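Long-range contacts in chitin deacetylase (Bombyx mori, PDB 5ZNT), which removes acetyl groups from the N-acetylglucosamine residues of chitin to give chitosan and acetate, using a bound zinc ion: residues F44-N49 against Y268-W273; T75-H80 against E97-S102; I103-D108 against R146-R151; G121-G126 against P368-P373; L150-N155 against D169-A174. All blocks are in the same frame, centred on the assembly; numbering follows the deposited sequence.

Contact 1. Residues F44-N49 against Y268-W273; sequences FDDAIN and YFHAAW. With ZN (zinc ion), chain C.
His270 reaches across to Asp45 and Asp46 at the ends of two parallel strands, 38-45 and 265-270. Its CG stands anti to the carbonyl carbon (chi1 -64°), and from CB the ring extends toward the aspartates. ND1 is bonded to Asp235, while the CD2-NE2 edge lies on the side of the zinc site: CD2 is 3.5 Å from Asp46 OD2, the carboxylate turned 56° from the ring plane. At the tip, NE2 is 3.0 Å from water 2, a zinc ligand that also donates to Asp45 OD2. Asp46 OD1 binds zinc directly at 2.1 Å, and OD2 takes a bond from water 3, another ligand of the metal. Behind this, Asp45 N donates to Phe269 O (3.1 Å), and Phe44 CD1 packs 3.6 Å from Phe269 CB, the two rings near parallel but slid apart. Asp45 OD1 also pairs with Arg146. Acidic and histidine side chains gathered round a zinc ion at the C-terminal ends of parallel strands are characteristic of the carbohydrate esterase 4 catalytic site.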
# COMPACT_ATOMS: atom_id res chain seq x y z
N PHE A 44 -2.04 -1.81 -5.28
CA PHE A 44 -3.20 -1.47 -6.11
C PHE A 44 -4.23 -0.74 -5.26
O PHE A 44 -4.58 -1.20 -4.17
CB PHE A 44 -3.82 -2.73 -6.71
CG PHE A 44 -2.89 -3.48 -7.59
CD1 PHE A 44 -2.65 -3.05 -8.89
CD2 PHE A 44 -2.22 -4.61 -7.12
CE1 PHE A 44 -1.75 -3.73 -9.71
CE2 PHE A 44 -1.33 -5.30 -7.94
CZ PHE A 44 -1.11 -4.86 -9.23
N ASP A 45 -4.73 0.36 -5.78
CA ASP A 45 -5.74 1.07 -5.05
C ASP A 45 -7.10 0.71 -5.60
O ASP A 45 -7.25 0.11 -6.68
CB ASP A 45 -5.45 2.57 -5.02
CG ASP A 45 -4.22 2.91 -4.20
OD1 ASP A 45 -3.56 1.97 -3.71
OD2 ASP A 45 -3.93 4.12 -4.06
N ASP A 46 -8.07 1.12 -4.79
CA ASP A 46 -9.47 1.20 -5.10
C ASP A 46 -10.05 -0.19 -5.34
O ASP A 46 -9.40 -1.11 -5.11
CB ASP A 46 -9.83 1.99 -6.40
CG ASP A 46 -9.22 3.40 -6.51
OD1 ASP A 46 -8.74 3.90 -5.52
OD2 ASP A 46 -9.29 3.94 -7.65
N ALA A 47 -11.29 -0.27 -5.73
CA ALA A 47 -12.11 -1.47 -5.64
C ALA A 47 -11.51 -2.74 -6.20
O ALA A 47 -10.77 -2.70 -7.10
CB ALA A 47 -13.50 -1.22 -6.19
N ILE A 48 -11.88 -3.86 -5.63
CA ILE A 48 -11.50 -5.13 -6.18
C ILE A 48 -12.83 -5.73 -6.65
O ILE A 48 -13.68 -5.95 -5.88
CB ILE A 48 -10.85 -6.06 -5.17
CG1 ILE A 48 -9.53 -5.50 -4.70
CG2 ILE A 48 -10.71 -7.43 -5.77
CD1 ILE A 48 -8.81 -6.39 -3.78
N ASN A 49 -12.97 -5.99 -7.93
CA ASN A 49 -14.23 -6.53 -8.45
C ASN A 49 -13.96 -7.09 -9.84
O ASN A 49 -12.80 -7.20 -10.26
CB ASN A 49 -15.35 -5.47 -8.44
CG ASN A 49 -15.01 -4.23 -9.25
OD1 ASN A 49 -14.27 -4.29 -10.22
ND2 ASN A 49 -15.59 -3.10 -8.87
N TYR A 268 3.16 1.80 -7.35
CA TYR A 268 1.80 2.03 -6.87
C TYR A 268 0.87 2.17 -8.06
O TYR A 268 0.94 3.17 -8.78
CB TYR A 268 1.75 3.26 -5.98
CG TYR A 268 2.83 3.31 -4.91
CD1 TYR A 268 2.97 2.27 -4.00
CD2 TYR A 268 3.68 4.39 -4.80
CE1 TYR A 268 3.91 2.32 -2.99
CE2 TYR A 268 4.65 4.44 -3.81
CZ TYR A 268 4.76 3.40 -2.91
OH TYR A 268 5.71 3.46 -1.91
N PHE A 269 0.00 1.18 -8.27
CA PHE A 269 -0.82 1.10 -9.47
C PHE A 269 -2.30 1.32 -9.20
O PHE A 269 -2.80 1.11 -8.08
CB PHE A 269 -0.69 -0.26 -10.16
CG PHE A 269 0.67 -0.53 -10.75
CD1 PHE A 269 1.01 -0.06 -12.00
CD2 PHE A 269 1.59 -1.28 -10.04
CE1 PHE A 269 2.27 -0.34 -12.55
CE2 PHE A 269 2.86 -1.55 -10.56
CZ PHE A 269 3.20 -1.08 -11.81
N HIS A 270 -3.01 1.69 -10.27
CA HIS A 270 -4.43 1.41 -10.43
C HIS A 270 -4.57 0.32 -11.47
O HIS A 270 -3.97 0.42 -12.55
CB HIS A 270 -5.21 2.64 -10.89
CG HIS A 270 -5.19 3.75 -9.90
ND1 HIS A 270 -4.20 4.71 -9.88
CD2 HIS A 270 -6.03 4.05 -8.87
CE1 HIS A 270 -4.44 5.56 -8.90
NE2 HIS A 270 -5.54 5.19 -8.28
N ALA A 271 -5.34 -0.72 -11.14
CA ALA A 271 -5.53 -1.83 -12.07
C ALA A 271 -5.97 -1.34 -13.44
O ALA A 271 -5.49 -1.84 -14.46
CB ALA A 271 -6.56 -2.80 -11.51
N ALA A 272 -6.87 -0.37 -13.48
CA ALA A 272 -7.42 0.05 -14.77
C ALA A 272 -6.33 0.57 -15.70
O ALA A 272 -6.40 0.38 -16.93
CB ALA A 272 -8.50 1.12 -14.54
N TRP A 273 -5.31 1.24 -15.15
CA TRP A 273 -4.20 1.73 -15.96
C TRP A 273 -3.46 0.59 -16.65
O TRP A 273 -3.13 0.68 -17.84
CB TRP A 273 -3.26 2.55 -15.08
CG TRP A 273 -2.09 3.23 -15.78
CD1 TRP A 273 -2.09 4.46 -16.40
CD2 TRP A 273 -0.75 2.72 -15.93
NE1 TRP A 273 -0.84 4.74 -16.90
CE2 TRP A 273 -0.00 3.69 -16.63
CE3 TRP A 273 -0.11 1.53 -15.52
CZ2 TRP A 273 1.35 3.52 -16.94
CZ3 TRP A 273 1.22 1.36 -15.83
CH2 TRP A 273 1.94 2.35 -16.54
ZN ZN C . -8.06 5.81 -4.86
O HOH W 1 -1.64 1.63 -5.60
O HOH W 2 -5.81 5.78 -5.33
O HOH W 3 -8.28 6.43 -6.90
O HOH W 4 -6.88 7.75 -4.48

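Contact 2. Residues T75-H80 against E97-S102; sequences TYFVSH and EIAVHS. With ZN (zinc ion), chain C.
Tyr76 N and Glu97 O open a ladder of parallel-strand bonds between 75-78 and 97-100, the two strands of a beta-alpha-beta unit with helix 85-93. Ala99 N returns the bond to Tyr76 O at 2.8 Å, and Val78 N donates to Ala99 O almost linearly (171°), from above the carbonyl plane. On one face Phe77 lays CD1 3.4 Å from Ala99 CB, and Thr75 runs alongside Glu97, its CG2 3.9 Å from Glu97 CG. On the other, Ile98 and Val78 cross at a slant, their CG2 methyls 4.1 Å apart, while Ile98 CD1 touches Tyr76 CB. Farther out, Thr75 OG1 is held by Met303 N and Glu97 OE2 by Tyr168 and Thr304. Replacing Thr75 with alanine would probably leave Met303 N without its hydroxyl partner and open a gap beside the Glu97 chain. His101 N donates to Val78 O, and His101 CG stands anti to the backbone N (chi1 -168°), aiming the ring at the metal; Arg146 O holds ND1, and NE2 binds zinc at 2.1 Å.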
# COMPACT_ATOMS: atom_id res chain seq x y z
N THR A 75 0.07 -5.55 -2.12
CA THR A 75 -0.78 -4.92 -1.11
C THR A 75 -1.92 -4.20 -1.81
O THR A 75 -1.68 -3.47 -2.77
CB THR A 75 0.03 -3.92 -0.26
OG1 THR A 75 1.18 -4.57 0.31
CG2 THR A 75 -0.82 -3.33 0.87
N TYR A 76 -3.15 -4.39 -1.34
CA TYR A 76 -4.34 -3.81 -1.96
C TYR A 76 -4.92 -2.78 -1.00
O TYR A 76 -5.30 -3.14 0.12
CB TYR A 76 -5.38 -4.88 -2.27
CG TYR A 76 -4.94 -5.80 -3.38
CD1 TYR A 76 -4.05 -6.84 -3.13
CD2 TYR A 76 -5.38 -5.62 -4.68
CE1 TYR A 76 -3.61 -7.68 -4.14
CE2 TYR A 76 -4.97 -6.47 -5.71
CZ TYR A 76 -4.10 -7.51 -5.42
OH TYR A 76 -3.69 -8.33 -6.43
N PHE A 77 -4.93 -1.52 -1.41
CA PHE A 77 -5.59 -0.47 -0.63
C PHE A 77 -7.02 -0.37 -1.15
O PHE A 77 -7.28 0.20 -2.21
CB PHE A 77 -4.83 0.86 -0.75
CG PHE A 77 -3.51 0.84 -0.02
CD1 PHE A 77 -3.46 1.05 1.35
CD2 PHE A 77 -2.34 0.58 -0.71
CE1 PHE A 77 -2.23 1.01 2.02
CE2 PHE A 77 -1.12 0.55 -0.05
CZ PHE A 77 -1.08 0.76 1.31
N VAL A 78 -7.95 -0.94 -0.40
CA VAL A 78 -9.29 -1.25 -0.91
C VAL A 78 -10.24 -0.17 -0.47
O VAL A 78 -10.30 0.17 0.72
CB VAL A 78 -9.75 -2.63 -0.41
CG1 VAL A 78 -11.18 -2.94 -0.93
CG2 VAL A 78 -8.75 -3.72 -0.90
N SER A 79 -11.00 0.38 -1.43
CA SER A 79 -12.12 1.27 -1.14
C SER A 79 -13.42 0.49 -1.26
O SER A 79 -13.49 -0.51 -1.98
CB SER A 79 -12.12 2.48 -2.10
OG SER A 79 -12.19 2.04 -3.46
N HIS A 80 -14.48 0.97 -0.58
CA HIS A 80 -15.68 0.16 -0.38
C HIS A 80 -16.54 0.04 -1.63
O HIS A 80 -16.96 -1.06 -2.00
CB HIS A 80 -16.50 0.74 0.78
CG HIS A 80 -17.84 0.08 1.00
ND1 HIS A 80 -18.01 -1.29 1.06
CD2 HIS A 80 -19.07 0.62 1.20
CE1 HIS A 80 -19.28 -1.56 1.30
NE2 HIS A 80 -19.95 -0.42 1.39
N GLU A 97 -1.75 -8.69 0.97
CA GLU A 97 -2.16 -7.87 2.10
C GLU A 97 -3.36 -7.02 1.71
O GLU A 97 -3.41 -6.48 0.61
CB GLU A 97 -1.02 -6.96 2.56
CG GLU A 97 -1.45 -6.00 3.66
CD GLU A 97 -0.30 -5.20 4.27
OE1 GLU A 97 0.87 -5.43 3.88
OE2 GLU A 97 -0.58 -4.35 5.16
N ILE A 98 -4.33 -6.92 2.62
CA ILE A 98 -5.50 -6.06 2.42
C ILE A 98 -5.37 -4.88 3.37
O ILE A 98 -5.20 -5.07 4.57
CB ILE A 98 -6.82 -6.81 2.69
CG1 ILE A 98 -6.94 -8.00 1.76
CG2 ILE A 98 -8.02 -5.84 2.53
CD1 ILE A 98 -6.94 -7.65 0.26
N ALA A 99 -5.43 -3.66 2.82
CA ALA A 99 -5.35 -2.43 3.60
C ALA A 99 -6.54 -1.56 3.22
O ALA A 99 -7.29 -1.89 2.29
CB ALA A 99 -4.02 -1.67 3.33
N VAL A 100 -6.75 -0.43 3.92
CA VAL A 100 -7.97 0.36 3.71
C VAL A 100 -7.66 1.62 2.94
O VAL A 100 -6.60 2.25 3.11
CB VAL A 100 -8.72 0.69 5.02
CG1 VAL A 100 -9.03 -0.60 5.81
CG2 VAL A 100 -7.98 1.71 5.87
N HIS A 101 -8.62 2.02 2.10
CA HIS A 101 -8.56 3.17 1.23
C HIS A 101 -9.87 3.96 1.33
O HIS A 101 -10.29 4.61 0.37
CB HIS A 101 -8.29 2.71 -0.21
CG HIS A 101 -7.91 3.80 -1.17
ND1 HIS A 101 -7.00 4.80 -0.87
CD2 HIS A 101 -8.28 4.01 -2.46
CE1 HIS A 101 -6.85 5.58 -1.92
NE2 HIS A 101 -7.62 5.13 -2.90
N SER A 102 -10.54 3.86 2.49
CA SER A 102 -11.76 4.58 2.90
C SER A 102 -13.07 3.95 2.41
O SER A 102 -13.08 3.12 1.49
CB SER A 102 -11.73 6.06 2.48
OG SER A 102 -12.25 6.22 1.18
ZN ZN C . -8.06 5.81 -4.86
O HOH W 2 -5.81 5.78 -5.33
O HOH W 4 -6.88 7.75 -4.48
O HOH W 3 -8.28 6.43 -6.90

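Contact 3. Residues I103-D108 against R146-R151; sequences ITHNDD and RAPYLR. With ZN (zinc ion), chain C.
His105 packs on Pro148 and Tyr149 where two loops meet beside the zinc site of the polysaccharide deacetylase domain, loop 103-108 coming after strand 97-100 and loop 146-151 after strand 144-145. With CG anti to the backbone N (chi1 -152°), the His105 ring lies over Pro148 and reaches the zinc. The apolar part is a CH-pi contact: Pro148 CB stands over the centre of the His105 ring, 3.9 Å from the centroid and only 2° off its normal, while Pro148 CG rests 3.8 Å from His105 CA. The aromatic part is an offset edge-to-face pair, the His105 ring turning its edge to the face of the Tyr149 ring with planes 72° apart; His105 CE1 comes 3.4 Å from Tyr149 CZ. Polar contact is slighter. His105 ND1 donates to Tyr149 OH in a weak bond (3.2 Å), the oxygen lying at the imidazole edge in its plane. The phenol edge meets Asn106 O, 3.3 Å from Tyr149 CE2, and Asp107 CB touches the hydroxyl. Within 103-108 come an ST turn, Thr104 OG1 accepting from Asn106 N, and an Asx turn, Asn106 OD1 accepting from Asp108 N. Trp112 of helix 109-113 lies against Pro148 and bonds to Asn106 O. The metal joins both loops: His105 NE2 coordinates zinc at 2.1 Å, and Tyr149 N donates to the zinc-bound water 4 at 2.8 Å.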
# COMPACT_ATOMS: atom_id res chain seq x y z
N ILE A 103 -14.17 4.34 3.04
CA ILE A 103 -15.50 3.89 2.62
C ILE A 103 -15.96 4.68 1.39
O ILE A 103 -16.35 4.10 0.37
CB ILE A 103 -16.50 4.05 3.78
CG1 ILE A 103 -16.20 3.01 4.87
CG2 ILE A 103 -17.97 3.96 3.23
CD1 ILE A 103 -17.10 3.14 6.12
N THR A 104 -15.91 6.00 1.46
CA THR A 104 -16.55 6.82 0.43
C THR A 104 -15.64 7.17 -0.74
O THR A 104 -16.15 7.48 -1.82
CB THR A 104 -17.08 8.15 1.01
OG1 THR A 104 -15.97 9.01 1.31
CG2 THR A 104 -17.91 7.92 2.28
N HIS A 105 -14.32 7.17 -0.55
CA HIS A 105 -13.40 7.71 -1.56
C HIS A 105 -13.86 9.10 -2.03
O HIS A 105 -13.80 9.44 -3.21
CB HIS A 105 -13.25 6.76 -2.76
CG HIS A 105 -11.93 6.86 -3.45
ND1 HIS A 105 -11.63 7.85 -4.37
CD2 HIS A 105 -10.82 6.07 -3.38
CE1 HIS A 105 -10.41 7.66 -4.84
NE2 HIS A 105 -9.89 6.61 -4.23
N ASN A 106 -14.38 9.88 -1.08
CA ASN A 106 -14.83 11.26 -1.28
C ASN A 106 -13.87 12.03 -2.17
O ASN A 106 -12.69 12.16 -1.85
CB ASN A 106 -14.94 11.93 0.09
CG ASN A 106 -15.67 13.28 0.03
OD1 ASN A 106 -15.66 13.96 -0.98
ND2 ASN A 106 -16.31 13.65 1.13
N ASP A 107 -14.36 12.53 -3.31
CA ASP A 107 -13.47 13.17 -4.28
C ASP A 107 -13.26 14.65 -3.99
O ASP A 107 -12.57 15.32 -4.78
CB ASP A 107 -13.98 12.98 -5.71
CG ASP A 107 -15.33 13.64 -5.97
OD1 ASP A 107 -15.94 14.22 -5.04
OD2 ASP A 107 -15.80 13.54 -7.12
N ASP A 108 -13.79 15.15 -2.89
CA ASP A 108 -13.55 16.52 -2.43
C ASP A 108 -12.25 16.52 -1.65
O ASP A 108 -12.21 16.15 -0.47
CB ASP A 108 -14.72 17.01 -1.59
CG ASP A 108 -14.62 18.48 -1.25
OD1 ASP A 108 -13.59 19.09 -1.59
OD2 ASP A 108 -15.58 19.01 -0.66
N ARG A 146 -4.25 4.11 3.27
CA ARG A 146 -3.85 5.08 2.26
C ARG A 146 -5.05 5.96 1.96
O ARG A 146 -6.12 5.45 1.61
CB ARG A 146 -3.35 4.42 0.98
CG ARG A 146 -3.02 5.41 -0.15
CD ARG A 146 -2.29 4.69 -1.30
NE ARG A 146 -0.90 4.34 -0.98
CZ ARG A 146 -0.14 3.52 -1.71
NH1 ARG A 146 -0.63 2.95 -2.81
NH2 ARG A 146 1.12 3.29 -1.33
N ALA A 147 -4.87 7.28 2.07
CA ALA A 147 -5.97 8.23 1.87
C ALA A 147 -6.26 8.43 0.38
O ALA A 147 -5.33 8.47 -0.43
CB ALA A 147 -5.67 9.58 2.52
N PRO A 148 -7.54 8.55 0.01
CA PRO A 148 -7.91 8.94 -1.35
C PRO A 148 -7.18 10.21 -1.78
O PRO A 148 -6.96 11.13 -0.99
CB PRO A 148 -9.42 9.17 -1.25
CG PRO A 148 -9.86 8.20 -0.19
CD PRO A 148 -8.73 8.25 0.84
N TYR A 149 -6.79 10.21 -3.06
CA TYR A 149 -6.05 11.29 -3.73
C TYR A 149 -4.76 11.66 -2.98
O TYR A 149 -4.22 12.76 -3.17
CB TYR A 149 -6.98 12.51 -3.96
CG TYR A 149 -8.31 12.03 -4.54
CD1 TYR A 149 -8.44 11.73 -5.90
CD2 TYR A 149 -9.40 11.77 -3.71
CE1 TYR A 149 -9.64 11.24 -6.42
CE2 TYR A 149 -10.60 11.25 -4.22
CZ TYR A 149 -10.70 11.00 -5.57
OH TYR A 149 -11.89 10.51 -6.07
N LEU A 150 -4.25 10.74 -2.15
CA LEU A 150 -3.05 10.94 -1.33
C LEU A 150 -3.14 12.24 -0.53
O LEU A 150 -2.16 12.97 -0.37
CB LEU A 150 -1.78 10.91 -2.20
CG LEU A 150 -1.59 9.64 -3.06
CD1 LEU A 150 -0.26 9.69 -3.82
CD2 LEU A 150 -1.59 8.40 -2.16
N ARG A 151 -4.33 12.53 0.00
CA ARG A 151 -4.52 13.72 0.83
C ARG A 151 -4.19 13.37 2.27
O ARG A 151 -4.96 12.68 2.95
CB ARG A 151 -5.95 14.25 0.72
CG ARG A 151 -6.40 14.62 -0.68
CD ARG A 151 -5.40 15.54 -1.38
NE ARG A 151 -5.22 16.81 -0.68
CZ ARG A 151 -4.35 17.74 -1.06
NH1 ARG A 151 -3.59 17.54 -2.14
NH2 ARG A 151 -4.22 18.87 -0.37
ZN ZN C . -8.06 5.81 -4.86
O HOH W 4 -6.88 7.75 -4.48
O HOH W 2 -5.81 5.78 -5.33
O HOH W 3 -8.28 6.43 -6.90

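Contact 4. Residues G121-G126 against P368-P373; sequences GKEMAG and PWLNDP
Leu370 points its CD2 methyl into the angle between Lys122 and Glu123, joining a type I beta turn, Trp369 to Asp372, to helix 117-134, which has a wider pi-type turn here. CD2 lies 3.9 Å from Lys122 CB, and the Glu123 chain, bent at chi2 (-78°), crosses it at a slant with its carboxylate carbon CD 3.7 Å away. The polar partner of that carboxylate is Thr104, which bonds to OE2. The Lys122 chain, bent at chi3 (119°), runs across to the Asn371 amide. One turn farther along the helix, Gly126 O meets Pro373 CB at 3.7 Å, while the same proline leans on Val129 and Ile130. Water 5 spans the backbones, donating to both Lys122 O (2.8 Å) and Leu370 O (2.7 Å). The contact joins the loop near the C-terminus to helix 117-134 of the deacetylase domain. Lys122 NZ bonds Asn371 OD1 at 2.8 Å in the plane of the amide carbonyl.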
# COMPACT_ATOMS: atom_id res chain seq x y z
N GLY A 121 -11.75 8.46 11.32
CA GLY A 121 -12.11 7.18 11.90
C GLY A 121 -13.28 6.53 11.19
O GLY A 121 -13.23 5.34 10.87
N LYS A 122 -14.32 7.31 10.88
CA LYS A 122 -15.47 6.73 10.18
C LYS A 122 -15.07 6.20 8.82
O LYS A 122 -15.52 5.13 8.41
CB LYS A 122 -16.60 7.74 10.05
CG LYS A 122 -17.28 8.06 11.39
CD LYS A 122 -18.25 9.23 11.23
CE LYS A 122 -19.66 8.82 11.56
NZ LYS A 122 -20.62 9.89 11.19
N GLU A 123 -14.21 6.93 8.11
CA GLU A 123 -13.76 6.50 6.78
C GLU A 123 -12.86 5.28 6.87
O GLU A 123 -13.03 4.32 6.11
CB GLU A 123 -13.03 7.64 6.06
CG GLU A 123 -13.96 8.77 5.57
CD GLU A 123 -14.70 8.38 4.29
OE1 GLU A 123 -14.59 7.21 3.88
OE2 GLU A 123 -15.38 9.23 3.70
N MET A 124 -11.86 5.30 7.77
CA MET A 124 -10.81 4.28 7.71
C MET A 124 -11.09 3.12 8.67
O MET A 124 -11.01 1.95 8.27
CB MET A 124 -9.44 4.92 8.01
CG MET A 124 -9.05 5.98 6.94
SD MET A 124 -9.14 5.28 5.27
CE MET A 124 -8.48 6.67 4.36
N ALA A 125 -11.40 3.41 9.93
CA ALA A 125 -11.78 2.33 10.83
C ALA A 125 -13.09 1.69 10.38
O ALA A 125 -13.27 0.47 10.53
CB ALA A 125 -11.90 2.83 12.27
N GLY A 126 -14.01 2.48 9.84
CA GLY A 126 -15.22 1.91 9.27
C GLY A 126 -14.94 0.95 8.13
O GLY A 126 -15.50 -0.14 8.07
N PRO A 368 -23.73 -1.29 3.64
CA PRO A 368 -22.78 -0.65 4.57
C PRO A 368 -22.31 0.70 4.06
O PRO A 368 -22.06 0.87 2.87
CB PRO A 368 -21.62 -1.65 4.64
CG PRO A 368 -22.28 -3.00 4.27
CD PRO A 368 -23.32 -2.64 3.24
N TRP A 369 -22.20 1.66 4.98
CA TRP A 369 -21.64 2.97 4.66
C TRP A 369 -21.13 3.61 5.95
O TRP A 369 -21.03 2.95 7.00
CB TRP A 369 -22.68 3.85 3.94
CG TRP A 369 -22.08 4.98 3.04
CD1 TRP A 369 -22.08 6.33 3.28
CD2 TRP A 369 -21.41 4.80 1.78
NE1 TRP A 369 -21.45 7.01 2.24
CE2 TRP A 369 -21.05 6.10 1.30
CE3 TRP A 369 -21.09 3.68 1.00
CZ2 TRP A 369 -20.36 6.29 0.11
CZ3 TRP A 369 -20.41 3.87 -0.22
CH2 TRP A 369 -20.06 5.18 -0.65
N LEU A 370 -20.81 4.90 5.88
CA LEU A 370 -20.15 5.60 6.99
C LEU A 370 -20.85 5.40 8.33
O LEU A 370 -20.20 5.14 9.35
CB LEU A 370 -20.09 7.11 6.69
CG LEU A 370 -19.04 7.65 5.74
CD1 LEU A 370 -19.32 9.15 5.51
CD2 LEU A 370 -17.66 7.44 6.34
N ASN A 371 -22.16 5.61 8.37
CA ASN A 371 -22.86 5.54 9.65
C ASN A 371 -23.31 4.13 10.01
O ASN A 371 -23.85 3.93 11.10
CB ASN A 371 -24.07 6.47 9.65
CG ASN A 371 -23.67 7.94 9.61
OD1 ASN A 371 -22.57 8.30 10.02
ND2 ASN A 371 -24.57 8.79 9.13
N ASP A 372 -23.12 3.15 9.13
CA ASP A 372 -23.53 1.77 9.40
C ASP A 372 -22.60 0.83 8.65
O ASP A 372 -22.97 0.20 7.65
CB ASP A 372 -24.99 1.56 9.00
CG ASP A 372 -25.51 0.20 9.39
OD1 ASP A 372 -24.83 -0.52 10.15
OD2 ASP A 372 -26.59 -0.17 8.91
N PRO A 373 -21.36 0.70 9.11
CA PRO A 373 -20.40 -0.13 8.37
C PRO A 373 -20.70 -1.62 8.43
O PRO A 373 -20.22 -2.36 7.56
CB PRO A 373 -19.04 0.22 9.02
CG PRO A 373 -19.38 0.77 10.38
CD PRO A 373 -20.72 1.46 10.21
O HOH W 5 -17.74 4.08 9.72

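Contact 5. Residues L150-N155 against D169-A174; sequences LRVGGN and DSTITA
Thr171 turns CG2 away from its own backbone N and OG1 back beside it (chi1 -50°), which sends the methyl to the 150-155 loop and the hydroxyl to Asp169. The methyl CG2 lies 3.6 Å from Leu150 C and 3.8 Å from Val152 CG2. Val152 fills the same two positions, CG1 anti to N (chi1 -171°) and CG2 beside it, and this sets both methyls against Ile172: Val152 CG2 is 3.9 Å from Ile172 CG1, and Val152 CG1 is 4.0 Å from the same atom. Asp169 holds the threonine twice, OD1 accepting from Thr171 OG1 on the syn side and OD2 taking Thr171 N from above the carboxylate plane, an Asx turn. Segment 150-155 runs into helix 154-163, which leads to strand 168-169 of the mixed sheet, where segment 169-174 begins. Thr171 OG1 is also bonded to Ala147 N, so a valine in its place would probably leave Ala147 N and Asp169 OD1 without the hydroxyl that ties them together. Polar linkage across the segments runs through water 6, which donates to Leu150 O at 2.9 Å and to Thr171 O at 2.7 Å. Leu150 CD1 reaches Thr173 OG1 at 4.1 Å.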
# COMPACT_ATOMS: atom_id res chain seq x y z
N LEU A 150 -4.25 10.74 -2.15
CA LEU A 150 -3.05 10.94 -1.33
C LEU A 150 -3.14 12.24 -0.53
O LEU A 150 -2.16 12.97 -0.37
CB LEU A 150 -1.78 10.91 -2.20
CG LEU A 150 -1.59 9.64 -3.06
CD1 LEU A 150 -0.26 9.69 -3.82
CD2 LEU A 150 -1.59 8.40 -2.16
N ARG A 151 -4.33 12.53 0.00
CA ARG A 151 -4.52 13.72 0.83
C ARG A 151 -4.19 13.37 2.27
O ARG A 151 -4.96 12.68 2.95
CB ARG A 151 -5.95 14.25 0.72
CG ARG A 151 -6.40 14.62 -0.68
CD ARG A 151 -5.40 15.54 -1.38
NE ARG A 151 -5.22 16.81 -0.68
CZ ARG A 151 -4.35 17.74 -1.06
NH1 ARG A 151 -3.59 17.54 -2.14
NH2 ARG A 151 -4.22 18.87 -0.37
N VAL A 152 -3.05 13.86 2.76
CA VAL A 152 -2.67 13.63 4.14
C VAL A 152 -3.56 14.46 5.06
O VAL A 152 -3.93 15.59 4.73
CB VAL A 152 -1.19 13.99 4.35
CG1 VAL A 152 -0.74 13.54 5.72
CG2 VAL A 152 -0.37 13.33 3.24
N GLY A 153 -3.92 13.88 6.21
CA GLY A 153 -4.83 14.55 7.15
C GLY A 153 -4.16 15.22 8.34
O GLY A 153 -4.67 15.13 9.47
N GLY A 154 -3.03 15.89 8.11
CA GLY A 154 -2.31 16.53 9.19
C GLY A 154 -2.15 15.63 10.39
O GLY A 154 -1.94 14.42 10.25
N ASN A 155 -2.29 16.20 11.59
CA ASN A 155 -2.21 15.39 12.79
C ASN A 155 -3.47 14.56 12.99
O ASN A 155 -3.40 13.49 13.61
CB ASN A 155 -1.96 16.26 14.03
CG ASN A 155 -0.57 16.89 14.03
OD1 ASN A 155 0.44 16.18 14.19
ND2 ASN A 155 -0.52 18.21 13.84
N ASP A 169 0.66 4.08 7.82
CA ASP A 169 0.11 4.87 6.75
C ASP A 169 1.03 4.79 5.54
O ASP A 169 2.25 4.65 5.67
CB ASP A 169 -0.04 6.32 7.19
CG ASP A 169 -0.43 7.22 6.06
OD1 ASP A 169 -1.58 7.11 5.60
OD2 ASP A 169 0.41 8.02 5.60
N SER A 170 0.43 4.86 4.34
CA SER A 170 1.18 5.03 3.09
C SER A 170 0.43 6.07 2.27
O SER A 170 -0.16 5.79 1.22
CB SER A 170 1.36 3.73 2.32
OG SER A 170 2.27 3.93 1.22
N THR A 171 0.46 7.30 2.76
CA THR A 171 -0.14 8.45 2.09
C THR A 171 0.86 9.57 1.84
O THR A 171 0.68 10.35 0.90
CB THR A 171 -1.30 9.00 2.93
OG1 THR A 171 -2.18 7.93 3.29
CG2 THR A 171 -2.05 10.09 2.19
N ILE A 172 1.92 9.66 2.64
CA ILE A 172 2.86 10.77 2.56
C ILE A 172 3.84 10.53 1.43
O ILE A 172 4.45 9.46 1.34
CB ILE A 172 3.58 10.95 3.90
CG1 ILE A 172 2.57 11.39 4.96
CG2 ILE A 172 4.75 11.96 3.76
CD1 ILE A 172 3.14 11.41 6.36
N THR A 173 3.96 11.50 0.53
CA THR A 173 4.89 11.41 -0.59
C THR A 173 6.21 12.08 -0.23
O THR A 173 6.23 13.13 0.43
CB THR A 173 4.28 12.06 -1.83
OG1 THR A 173 3.10 11.33 -2.23
CG2 THR A 173 5.26 12.04 -2.94
N ALA A 174 7.33 11.47 -0.63
CA ALA A 174 8.63 12.11 -0.48
C ALA A 174 9.13 12.57 -1.83
O ALA A 174 9.11 11.78 -2.78
CB ALA A 174 9.66 11.16 0.16
O HOH W 6 0.69 12.76 -0.26

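Overall arrangement
Contacts 1, 2 and 3 converge on the zinc ion, each supplying one protein ligand: Asp46, His101 and His105. Contacts 1 and 2 share a sheet, with Phe44 O 2.8 Å from Phe77 N, and their centres are 10 Å apart. Arg146 of contact 3 links three others: NH1 reaches Asp45 of contact 1, O reaches His101 of contact 2, and NE lies 2.7 Å from Ser170 O of contact 5. Contact 5 shares Leu150 and Arg151 with contact 3, and the Leu150 side chain is about 7 Å from the zinc. Contact 4 is more peripheral, its centre 20 Å from that of contact 5, yet Glu123 ties it to Thr104 of contact 3.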